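Local coordinates for aromatic-amino-acid aminotransferase (PDB 4F4E), which probably transfers amino groups between aromatic amino acids such as tyrosine and 2-oxoglutarate, with covalently bound pyridoxal 5'-phosphate as cofactor, at residues R117-Q122 and S296-V301; A99-L104 and A280-T285; Q219-V224 and A257-F262. All coordinates share one frame; numbering follows the deposited sequence.

Interaction 1. Residues R117-Q122 and S296-V301; sequences RVVTAQ and SQLKRV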
loop_
_atom_site.group_PDB
_atom_site.type_symbol
_atom_site.label_atom_id
_atom_site.label_comp_id
_atom_site.label_asym_id
_atom_site.label_seq_id
_atom_site.Cartn_x
_atom_site.Cartn_y
_atom_site.Cartn_z
ATOM N N ARG A 117 -13.972 -17.535 -13.528
ATOM C CA ARG A 117 -13.497 -18.237 -12.365
ATOM C C ARG A 117 -12.259 -17.605 -11.750
ATOM O O ARG A 117 -11.845 -18.068 -10.692
ATOM C CB ARG A 117 -13.225 -19.703 -12.717
ATOM C CG ARG A 117 -14.486 -20.511 -12.787
ATOM C CD ARG A 117 -14.238 -21.916 -13.318
ATOM N NE ARG A 117 -13.260 -22.630 -12.522
ATOM C CZ ARG A 117 -12.830 -23.862 -12.772
ATOM N NH1 ARG A 117 -13.316 -24.541 -13.789
ATOM N NH2 ARG A 117 -11.900 -24.424 -11.989
ATOM N N VAL A 118 -11.649 -16.589 -12.389
ATOM C CA VAL A 118 -10.428 -15.966 -11.869
ATOM C C VAL A 118 -10.731 -14.601 -11.275
ATOM O O VAL A 118 -11.388 -13.758 -11.908
ATOM C CB VAL A 118 -9.359 -15.804 -12.967
ATOM C CG1 VAL A 118 -7.999 -15.416 -12.365
ATOM C CG2 VAL A 118 -9.280 -17.091 -13.788
ATOM N N VAL A 119 -10.246 -14.407 -10.062
ATOM C CA VAL A 119 -10.324 -13.159 -9.322
ATOM C C VAL A 119 -8.949 -12.542 -9.340
ATOM O O VAL A 119 -7.983 -13.213 -9.002
ATOM C CB VAL A 119 -10.710 -13.465 -7.845
ATOM C CG1 VAL A 119 -10.622 -12.201 -7.004
ATOM C CG2 VAL A 119 -12.106 -14.086 -7.773
ATOM N N THR A 120 -8.856 -11.286 -9.751
ATOM C CA THR A 120 -7.619 -10.521 -9.709
ATOM C C THR A 120 -7.812 -9.167 -9.091
ATOM O O THR A 120 -8.700 -8.402 -9.518
ATOM C CB THR A 120 -7.010 -10.367 -11.112
ATOM O OG1 THR A 120 -6.728 -11.676 -11.633
ATOM C CG2 THR A 120 -5.724 -9.543 -11.056
ATOM N N ALA A 121 -7.022 -8.863 -8.048
ATOM C CA ALA A 121 -7.033 -7.552 -7.411
ATOM C C ALA A 121 -5.628 -6.940 -7.561
ATOM O O ALA A 121 -4.630 -7.577 -7.260
ATOM C CB ALA A 121 -7.388 -7.623 -5.910
ATOM N N GLN A 122 -5.584 -5.702 -8.024
ATOM C CA GLN A 122 -4.379 -4.942 -8.048
ATOM C C GLN A 122 -3.822 -4.850 -6.651
ATOM O O GLN A 122 -4.562 -4.775 -5.680
ATOM C CB GLN A 122 -4.677 -3.532 -8.605
ATOM C CG GLN A 122 -3.477 -2.613 -8.795
ATOM C CD GLN A 122 -3.902 -1.238 -9.206
ATOM O OE1 GLN A 122 -4.947 -1.069 -9.828
ATOM N NE2 GLN A 122 -3.086 -0.240 -8.872
ATOM N N SER A 296 -15.348 -10.702 -2.578
ATOM C CA SER A 296 -16.005 -9.891 -1.603
ATOM C C SER A 296 -15.239 -9.876 -0.285
ATOM O O SER A 296 -15.211 -8.866 0.440
ATOM C CB SER A 296 -17.485 -10.318 -1.393
ATOM O OG SER A 296 -17.646 -11.470 -0.562
ATOM N N GLN A 297 -14.615 -10.992 0.026
ATOM C CA GLN A 297 -13.820 -11.102 1.239
ATOM C C GLN A 297 -12.441 -10.495 1.043
ATOM O O GLN A 297 -11.896 -9.868 1.951
ATOM C CB GLN A 297 -13.724 -12.571 1.699
ATOM C CG GLN A 297 -15.067 -13.149 2.144
ATOM C CD GLN A 297 -15.779 -12.350 3.229
ATOM O OE1 GLN A 297 -15.141 -11.728 4.096
ATOM N NE2 GLN A 297 -17.106 -12.375 3.199
ATOM N N LEU A 298 -11.892 -10.623 -0.143
ATOM C CA LEU A 298 -10.586 -10.002 -0.434
ATOM C C LEU A 298 -10.662 -8.480 -0.344
ATOM O O LEU A 298 -9.756 -7.822 0.142
ATOM C CB LEU A 298 -10.069 -10.440 -1.796
ATOM C CG LEU A 298 -8.649 -10.133 -2.159
ATOM C CD1 LEU A 298 -7.696 -10.804 -1.156
ATOM C CD2 LEU A 298 -8.472 -10.677 -3.593
ATOM N N LYS A 299 -11.780 -7.939 -0.795
ATOM C CA LYS A 299 -12.034 -6.511 -0.659
ATOM C C LYS A 299 -12.019 -6.049 0.793
ATOM O O LYS A 299 -11.489 -4.972 1.052
ATOM C CB LYS A 299 -13.306 -6.079 -1.374
ATOM C CG LYS A 299 -13.148 -6.100 -2.891
ATOM C CD LYS A 299 -14.439 -5.662 -3.559
ATOM C CE LYS A 299 -14.343 -5.578 -5.062
ATOM N NZ LYS A 299 -15.718 -5.344 -5.613
ATOM N N ARG A 300 -12.533 -6.845 1.728
ATOM C CA ARG A 300 -12.477 -6.461 3.129
ATOM C C ARG A 300 -11.067 -6.383 3.638
ATOM O O ARG A 300 -10.714 -5.467 4.358
ATOM C CB ARG A 300 -13.277 -7.395 4.031
ATOM C CG ARG A 300 -14.756 -7.389 3.704
ATOM C CD ARG A 300 -15.489 -8.430 4.551
ATOM N NE ARG A 300 -15.175 -8.179 5.941
ATOM C CZ ARG A 300 -15.246 -9.068 6.914
ATOM N NH1 ARG A 300 -15.652 -10.312 6.679
ATOM N NH2 ARG A 300 -14.897 -8.693 8.137
ATOM N N VAL A 301 -10.257 -7.369 3.253
ATOM C CA VAL A 301 -8.871 -7.458 3.680
ATOM C C VAL A 301 -8.014 -6.298 3.115
ATOM O O VAL A 301 -7.133 -5.784 3.773
ATOM C CB VAL A 301 -8.331 -8.840 3.232
ATOM C CG1 VAL A 301 -6.856 -8.869 3.154
ATOM C CG2 VAL A 301 -8.884 -9.945 4.170
#
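Leu298 of helix 288-303 lowers one methyl onto Val119 and Ala121, the two residues of strand 118-124 whose side chains face it. The contact belongs to the alpha/beta/alpha layering of the aminotransferase fold, where helices pack on both faces of a central mixed sheet; this strand lies at the edge of that sheet within the chain. The backbones come closest at Ala121 and Leu298, whose CA atoms are 8.2 Å apart.

The close part is small and wholly apolar. Leu298 CD2 is 4.0 Å from Ala121 CB, while the same methyl stands 4.3 Å from Val119 CG1. The Leu298 side chain already leaves the helix toward the strand, and with CG opposite the backbone N (chi1 -168°) its CD2 comes within range of both. CD2 is thus shared by two side chains on one face of the strand, two positions apart. Thr120, between them, turns its side chain to the other face, toward helix 95-106. Ala291, Leu295 and Ile302 of the same long helix extend the packing around Val119 and Ala121.

The far side of the helix is polar and only partly shielded, lying against the second subunit with Arg300 still exposed. Ser296 OG is bonded to Ala31 N, and Gln297 NE2 to Glu29 O, of that subunit, and Arg300 packs on its Ala31. Along this surface Arg300 NH1 reaches back about one turn to give a bent hydrogen bond (3.0 Å, 140° at the hydrogen) to an in-plane lone pair of Gln297 OE1.

Interaction 2. Residues A99-L104 and A280-T285; sequences ASVQKL and ALSIIT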
loop_
_atom_site.group_PDB
_atom_site.type_symbol
_atom_site.label_atom_id
_atom_site.label_comp_id
_atom_site.label_asym_id
_atom_site.label_seq_id
_atom_site.Cartn_x
_atom_site.Cartn_y
_atom_site.Cartn_z
ATOM N N ALA A 99 -7.855 -7.218 -15.640
ATOM C CA ALA A 99 -8.101 -8.097 -16.786
ATOM C C ALA A 99 -6.865 -8.406 -17.608
ATOM O O ALA A 99 -6.700 -9.531 -18.046
ATOM C CB ALA A 99 -9.178 -7.494 -17.690
ATOM N N SER A 100 -6.033 -7.407 -17.864
ATOM C CA SER A 100 -4.786 -7.611 -18.613
ATOM C C SER A 100 -3.812 -8.492 -17.865
ATOM O O SER A 100 -3.077 -9.294 -18.477
ATOM C CB SER A 100 -4.104 -6.258 -18.908
ATOM O OG SER A 100 -4.843 -5.499 -19.820
ATOM N N VAL A 101 -3.756 -8.355 -16.539
ATOM C CA VAL A 101 -2.879 -9.230 -15.734
ATOM C C VAL A 101 -3.295 -10.679 -15.905
ATOM O O VAL A 101 -2.450 -11.550 -16.066
ATOM C CB VAL A 101 -2.898 -8.819 -14.245
ATOM C CG1 VAL A 101 -2.451 -9.966 -13.305
ATOM C CG2 VAL A 101 -2.104 -7.525 -14.017
ATOM N N GLN A 102 -4.595 -10.954 -15.857
ATOM C CA GLN A 102 -5.074 -12.335 -15.966
ATOM C C GLN A 102 -4.700 -12.942 -17.289
ATOM O O GLN A 102 -4.322 -14.100 -17.343
ATOM C CB GLN A 102 -6.589 -12.435 -15.864
ATOM C CG GLN A 102 -7.106 -12.054 -14.575
ATOM C CD GLN A 102 -8.589 -12.231 -14.450
ATOM O OE1 GLN A 102 -9.344 -12.411 -15.455
ATOM N NE2 GLN A 102 -9.026 -12.239 -13.226
ATOM N N LYS A 103 -4.826 -12.171 -18.357
ATOM C CA LYS A 103 -4.445 -12.660 -19.685
ATOM C C LYS A 103 -2.954 -12.866 -19.808
ATOM O O LYS A 103 -2.483 -13.792 -20.493
ATOM C CB LYS A 103 -5.009 -11.734 -20.775
ATOM C CG LYS A 103 -6.538 -11.926 -20.833
ATOM C CD LYS A 103 -7.236 -11.249 -22.001
ATOM C CE LYS A 103 -8.745 -11.623 -22.062
ATOM N NZ LYS A 103 -9.406 -10.937 -23.237
ATOM N N LEU A 104 -2.181 -11.998 -19.163
ATOM C CA LEU A 104 -0.723 -12.133 -19.224
ATOM C C LEU A 104 -0.301 -13.423 -18.518
ATOM O O LEU A 104 0.574 -14.156 -19.003
ATOM C CB LEU A 104 -0.084 -10.889 -18.567
ATOM C CG LEU A 104 1.427 -10.801 -18.615
ATOM C CD1 LEU A 104 1.939 -10.675 -20.056
ATOM C CD2 LEU A 104 1.895 -9.591 -17.793
ATOM N N ALA A 280 -0.228 -7.755 -8.363
ATOM C CA ALA A 280 -1.606 -8.277 -8.387
ATOM C C ALA A 280 -1.654 -9.616 -7.663
ATOM O O ALA A 280 -0.707 -10.411 -7.712
ATOM C CB ALA A 280 -2.114 -8.442 -9.809
ATOM N N LEU A 281 -2.783 -9.865 -7.018
ATOM C CA LEU A 281 -3.086 -11.194 -6.475
ATOM C C LEU A 281 -4.192 -11.747 -7.343
ATOM O O LEU A 281 -5.219 -11.059 -7.565
ATOM C CB LEU A 281 -3.631 -11.145 -5.047
ATOM C CG LEU A 281 -4.015 -12.524 -4.476
ATOM C CD1 LEU A 281 -2.760 -13.410 -4.303
ATOM C CD2 LEU A 281 -4.801 -12.374 -3.188
ATOM N N SER A 282 -3.980 -12.937 -7.862
ATOM C CA SER A 282 -4.994 -13.626 -8.617
ATOM C C SER A 282 -5.327 -14.916 -7.881
ATOM O O SER A 282 -4.448 -15.577 -7.339
ATOM C CB SER A 282 -4.532 -13.928 -10.064
ATOM O OG SER A 282 -4.286 -12.750 -10.850
ATOM N N ILE A 283 -6.625 -15.271 -7.851
ATOM C CA ILE A 283 -7.082 -16.510 -7.235
ATOM C C ILE A 283 -7.987 -17.278 -8.218
ATOM O O ILE A 283 -8.921 -16.715 -8.766
ATOM C CB ILE A 283 -7.854 -16.242 -5.913
ATOM C CG1 ILE A 283 -7.025 -15.396 -4.942
ATOM C CG2 ILE A 283 -8.302 -17.562 -5.264
ATOM C CD1 ILE A 283 -7.818 -14.924 -3.699
ATOM N N ILE A 284 -7.705 -18.560 -8.436
ATOM C CA ILE A 284 -8.547 -19.386 -9.299
ATOM C C ILE A 284 -9.596 -20.051 -8.421
ATOM O O ILE A 284 -9.251 -20.730 -7.430
ATOM C CB ILE A 284 -7.702 -20.399 -10.093
ATOM C CG1 ILE A 284 -6.727 -19.681 -11.015
ATOM C CG2 ILE A 284 -8.607 -21.405 -10.855
ATOM C CD1 ILE A 284 -5.745 -20.556 -11.799
ATOM N N THR A 285 -10.871 -19.853 -8.763
ATOM C CA THR A 285 -11.957 -20.434 -7.984
ATOM C C THR A 285 -12.706 -21.454 -8.828
ATOM O O THR A 285 -12.443 -21.584 -10.029
ATOM C CB THR A 285 -12.906 -19.360 -7.501
ATOM O OG1 THR A 285 -13.644 -18.872 -8.635
ATOM C CG2 THR A 285 -12.083 -18.198 -6.776
#
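This is a buried helix-on-sheet contact, made by Val101 of helix 95-106 against Ala280 and Ser282 of strand 278-284, which lies next to strand 118-124 in the central sheet. The nearest backbone pair is Val101 and Ala280, with CA atoms 7.5 Å apart, a spacing permitted by the small side chains on the strand.

Val101 does the touching with both branches, though unequally. CG1 approaches Ala280 CB to 3.8 Å, and CG2 stands at 4.3 Å from the same CB, so the alanine methyl faces the forked end of the valine. CG1 also reaches Ser282 OG, at 4.1 Å; CG2 lies well beyond that oxygen. CG1 is set opposite the backbone N (chi1 159°), and from there it faces both strand residues at once.

In the layered alpha/beta/alpha architecture of this aminotransferase family, the alternating side chains of the strand serve both helical layers. Ala280 and Ser282 point to helix 95-106, whereas Leu281 and Ile283 point to the opposite face and pack on helix 288-303. Strand 261-266, the neighbour on one flank, supplies Ser265 beside Val101 and Ala280, and it leads toward Lys269, the residue carrying the cofactor; Phe267 also packs on Val101.

Ser282 presents its oxygen to a methyl, yet its polar partner lies on strand 118-124, outermost in the sheet within this chain: OG is hydrogen-bonded to Thr120 OG1. Gln102, next to Val101 on the helix, extends its amide into the same region, and its NE2 bonds the same Thr120 hydroxyl, with a further weak bond to Val118 O.

Interaction 3. Residues Q219-V224 and A257-F262; sequences QVVEVV and ANLNVF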
loop_
_atom_site.group_PDB
_atom_site.type_symbol
_atom_site.label_atom_id
_atom_site.label_comp_id
_atom_site.label_asym_id
_atom_site.label_seq_id
_atom_site.Cartn_x
_atom_site.Cartn_y
_atom_site.Cartn_z
ATOM N N GLN A 219 5.083 -32.990 -11.640
ATOM C CA GLN A 219 5.065 -33.815 -10.435
ATOM C C GLN A 219 4.594 -32.993 -9.243
ATOM O O GLN A 219 3.846 -33.484 -8.404
ATOM C CB GLN A 219 6.428 -34.407 -10.135
ATOM C CG GLN A 219 6.867 -35.340 -11.258
ATOM C CD GLN A 219 8.228 -35.943 -11.033
ATOM O OE1 GLN A 219 8.366 -36.883 -10.256
ATOM N NE2 GLN A 219 9.224 -35.449 -11.743
ATOM N N VAL A 220 5.055 -31.747 -9.175
ATOM C CA VAL A 220 4.625 -30.875 -8.096
ATOM C C VAL A 220 3.106 -30.669 -8.124
ATOM O O VAL A 220 2.447 -30.803 -7.097
ATOM C CB VAL A 220 5.362 -29.524 -8.098
ATOM C CG1 VAL A 220 4.774 -28.628 -7.034
ATOM C CG2 VAL A 220 6.850 -29.753 -7.827
ATOM N N VAL A 221 2.575 -30.336 -9.299
ATOM C CA VAL A 221 1.138 -30.152 -9.466
ATOM C C VAL A 221 0.386 -31.426 -9.020
ATOM O O VAL A 221 -0.590 -31.323 -8.301
ATOM C CB VAL A 221 0.776 -29.813 -10.934
ATOM C CG1 VAL A 221 -0.722 -29.779 -11.158
ATOM C CG2 VAL A 221 1.410 -28.465 -11.317
ATOM N N GLU A 222 0.865 -32.604 -9.439
ATOM C CA GLU A 222 0.180 -33.866 -9.096
ATOM C C GLU A 222 0.134 -34.094 -7.579
ATOM O O GLU A 222 -0.914 -34.505 -7.032
ATOM C CB GLU A 222 0.801 -35.074 -9.810
ATOM C CG GLU A 222 0.074 -36.394 -9.538
ATOM C CD GLU A 222 0.587 -37.175 -8.300
ATOM O OE1 GLU A 222 1.784 -37.045 -7.941
ATOM O OE2 GLU A 222 -0.207 -37.952 -7.696
ATOM N N VAL A 223 1.232 -33.800 -6.884
ATOM C CA VAL A 223 1.259 -33.944 -5.416
ATOM C C VAL A 223 0.390 -32.921 -4.707
ATOM O O VAL A 223 -0.361 -33.276 -3.815
ATOM C CB VAL A 223 2.697 -33.933 -4.839
ATOM C CG1 VAL A 223 2.664 -34.081 -3.329
ATOM C CG2 VAL A 223 3.482 -35.081 -5.449
ATOM N N VAL A 224 0.469 -31.649 -5.123
ATOM C CA VAL A 224 -0.396 -30.614 -4.555
ATOM C C VAL A 224 -1.860 -31.023 -4.724
ATOM O O VAL A 224 -2.657 -30.872 -3.812
ATOM C CB VAL A 224 -0.118 -29.244 -5.201
ATOM C CG1 VAL A 224 -1.253 -28.246 -4.897
ATOM C CG2 VAL A 224 1.221 -28.689 -4.761
ATOM N N ALA A 257 -5.023 -27.806 -13.972
ATOM C CA ALA A 257 -5.337 -28.884 -13.021
ATOM C C ALA A 257 -6.610 -28.730 -12.191
ATOM O O ALA A 257 -6.890 -29.587 -11.351
ATOM C CB ALA A 257 -4.134 -29.130 -12.084
ATOM N N ASN A 258 -7.390 -27.676 -12.404
ATOM C CA ASN A 258 -8.633 -27.489 -11.635
ATOM C C ASN A 258 -8.415 -27.505 -10.121
ATOM O O ASN A 258 -9.023 -28.308 -9.364
ATOM C CB ASN A 258 -9.692 -28.505 -12.061
ATOM C CG ASN A 258 -10.467 -28.033 -13.279
ATOM O OD1 ASN A 258 -10.552 -26.832 -13.552
ATOM N ND2 ASN A 258 -11.037 -28.977 -14.017
ATOM N N LEU A 259 -7.481 -26.644 -9.740
ATOM C CA LEU A 259 -7.088 -26.398 -8.376
ATOM C C LEU A 259 -7.467 -24.971 -8.006
ATOM O O LEU A 259 -7.563 -24.108 -8.876
ATOM C CB LEU A 259 -5.551 -26.537 -8.260
ATOM C CG LEU A 259 -4.998 -27.938 -8.505
ATOM C CD1 LEU A 259 -3.484 -27.974 -8.395
ATOM C CD2 LEU A 259 -5.621 -28.901 -7.510
ATOM N N ASN A 260 -7.692 -24.731 -6.717
ATOM C CA ASN A 260 -7.699 -23.385 -6.217
ATOM C C ASN A 260 -6.235 -22.983 -6.049
ATOM O O ASN A 260 -5.453 -23.734 -5.405
ATOM C CB ASN A 260 -8.454 -23.312 -4.924
ATOM C CG ASN A 260 -9.925 -23.706 -5.102
ATOM O OD1 ASN A 260 -10.425 -24.522 -4.369
ATOM N ND2 ASN A 260 -10.593 -23.151 -6.112
ATOM N N VAL A 261 -5.849 -21.892 -6.702
ATOM C CA VAL A 261 -4.453 -21.488 -6.825
ATOM C C VAL A 261 -4.406 -20.019 -6.473
ATOM O O VAL A 261 -5.264 -19.251 -6.917
ATOM C CB VAL A 261 -3.910 -21.646 -8.278
ATOM C CG1 VAL A 261 -2.420 -21.290 -8.348
ATOM C CG2 VAL A 261 -4.147 -23.052 -8.829
ATOM N N PHE A 262 -3.439 -19.630 -5.657
ATOM C CA PHE A 262 -3.127 -18.224 -5.401
ATOM C C PHE A 262 -1.907 -17.848 -6.223
ATOM O O PHE A 262 -0.986 -18.664 -6.347
ATOM C CB PHE A 262 -2.828 -18.001 -3.919
ATOM C CG PHE A 262 -4.051 -18.004 -3.041
ATOM C CD1 PHE A 262 -4.772 -19.146 -2.855
ATOM C CD2 PHE A 262 -4.423 -16.872 -2.367
ATOM C CE1 PHE A 262 -5.871 -19.170 -2.043
ATOM C CE2 PHE A 262 -5.526 -16.875 -1.559
ATOM C CZ PHE A 262 -6.251 -18.026 -1.385
#
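Val221 and Val224, one helical turn apart on helix 214-227, direct their CG1 methyls at Ala257 and Leu259 in the turn that links helix 249-256 to strand 261-266. In both valines CG1 sits opposite the backbone N, with chi1 173° and 165°, so equivalent branches of the two side chains do the touching.

Val221 CG1 meets Ala257 CB head on at 3.6 Å, the tightest approach of the contact. The same methyl is 4.3 Å from Leu259 CD1, which in turn lies 4.2 Å from Val224 CG1. Leu259 CD1 therefore bridges the two valines, and the Leu259 and Val224 side chains cross obliquely. Asn258, with positive phi (55°), turns the chain between Ala257 and Leu259, and both side chains still point back to the helix.

Helix 249-256 makes the beta-alpha-beta crossover between parallel strands 230-235 and 261-266, so the contact joins its exit turn to the neighbouring helix 214-227. Phe254 of the crossover helix touches both Val221 and Leu259.

Across these two segments no hydrogen bond forms. A polar tie comes from the next residue of the helix, Lys225, whose NZ is bonded to Ala257 O. The valine, alanine and leucine contacts are nondirectional: they rest on fit between methyl groups, and with Val224 alone of the four fully buried, the exclusion of water is partial.

Overall arrangement
From the N terminus, helix 95-106 opens interaction 2 and strand 118-124 opens interaction 1. Interaction 3 then starts and finishes between residues 219 and 262, a short loop contained in both larger ones. Strand 278-284 closes interaction 2, and helix 288-303, next in the chain, closes interaction 1, so these two loops cross. All three meet at one sheet, in which strands 118-124, 278-284 and 261-266 are consecutive neighbours: the centres of interactions 1 and 2, on opposite faces, are about 10 Å apart, and interaction 3 lies at the entry to the third strand. Arg117 NH2 bonded to Asn258 OD1 joins interactions 1 and 3 directly.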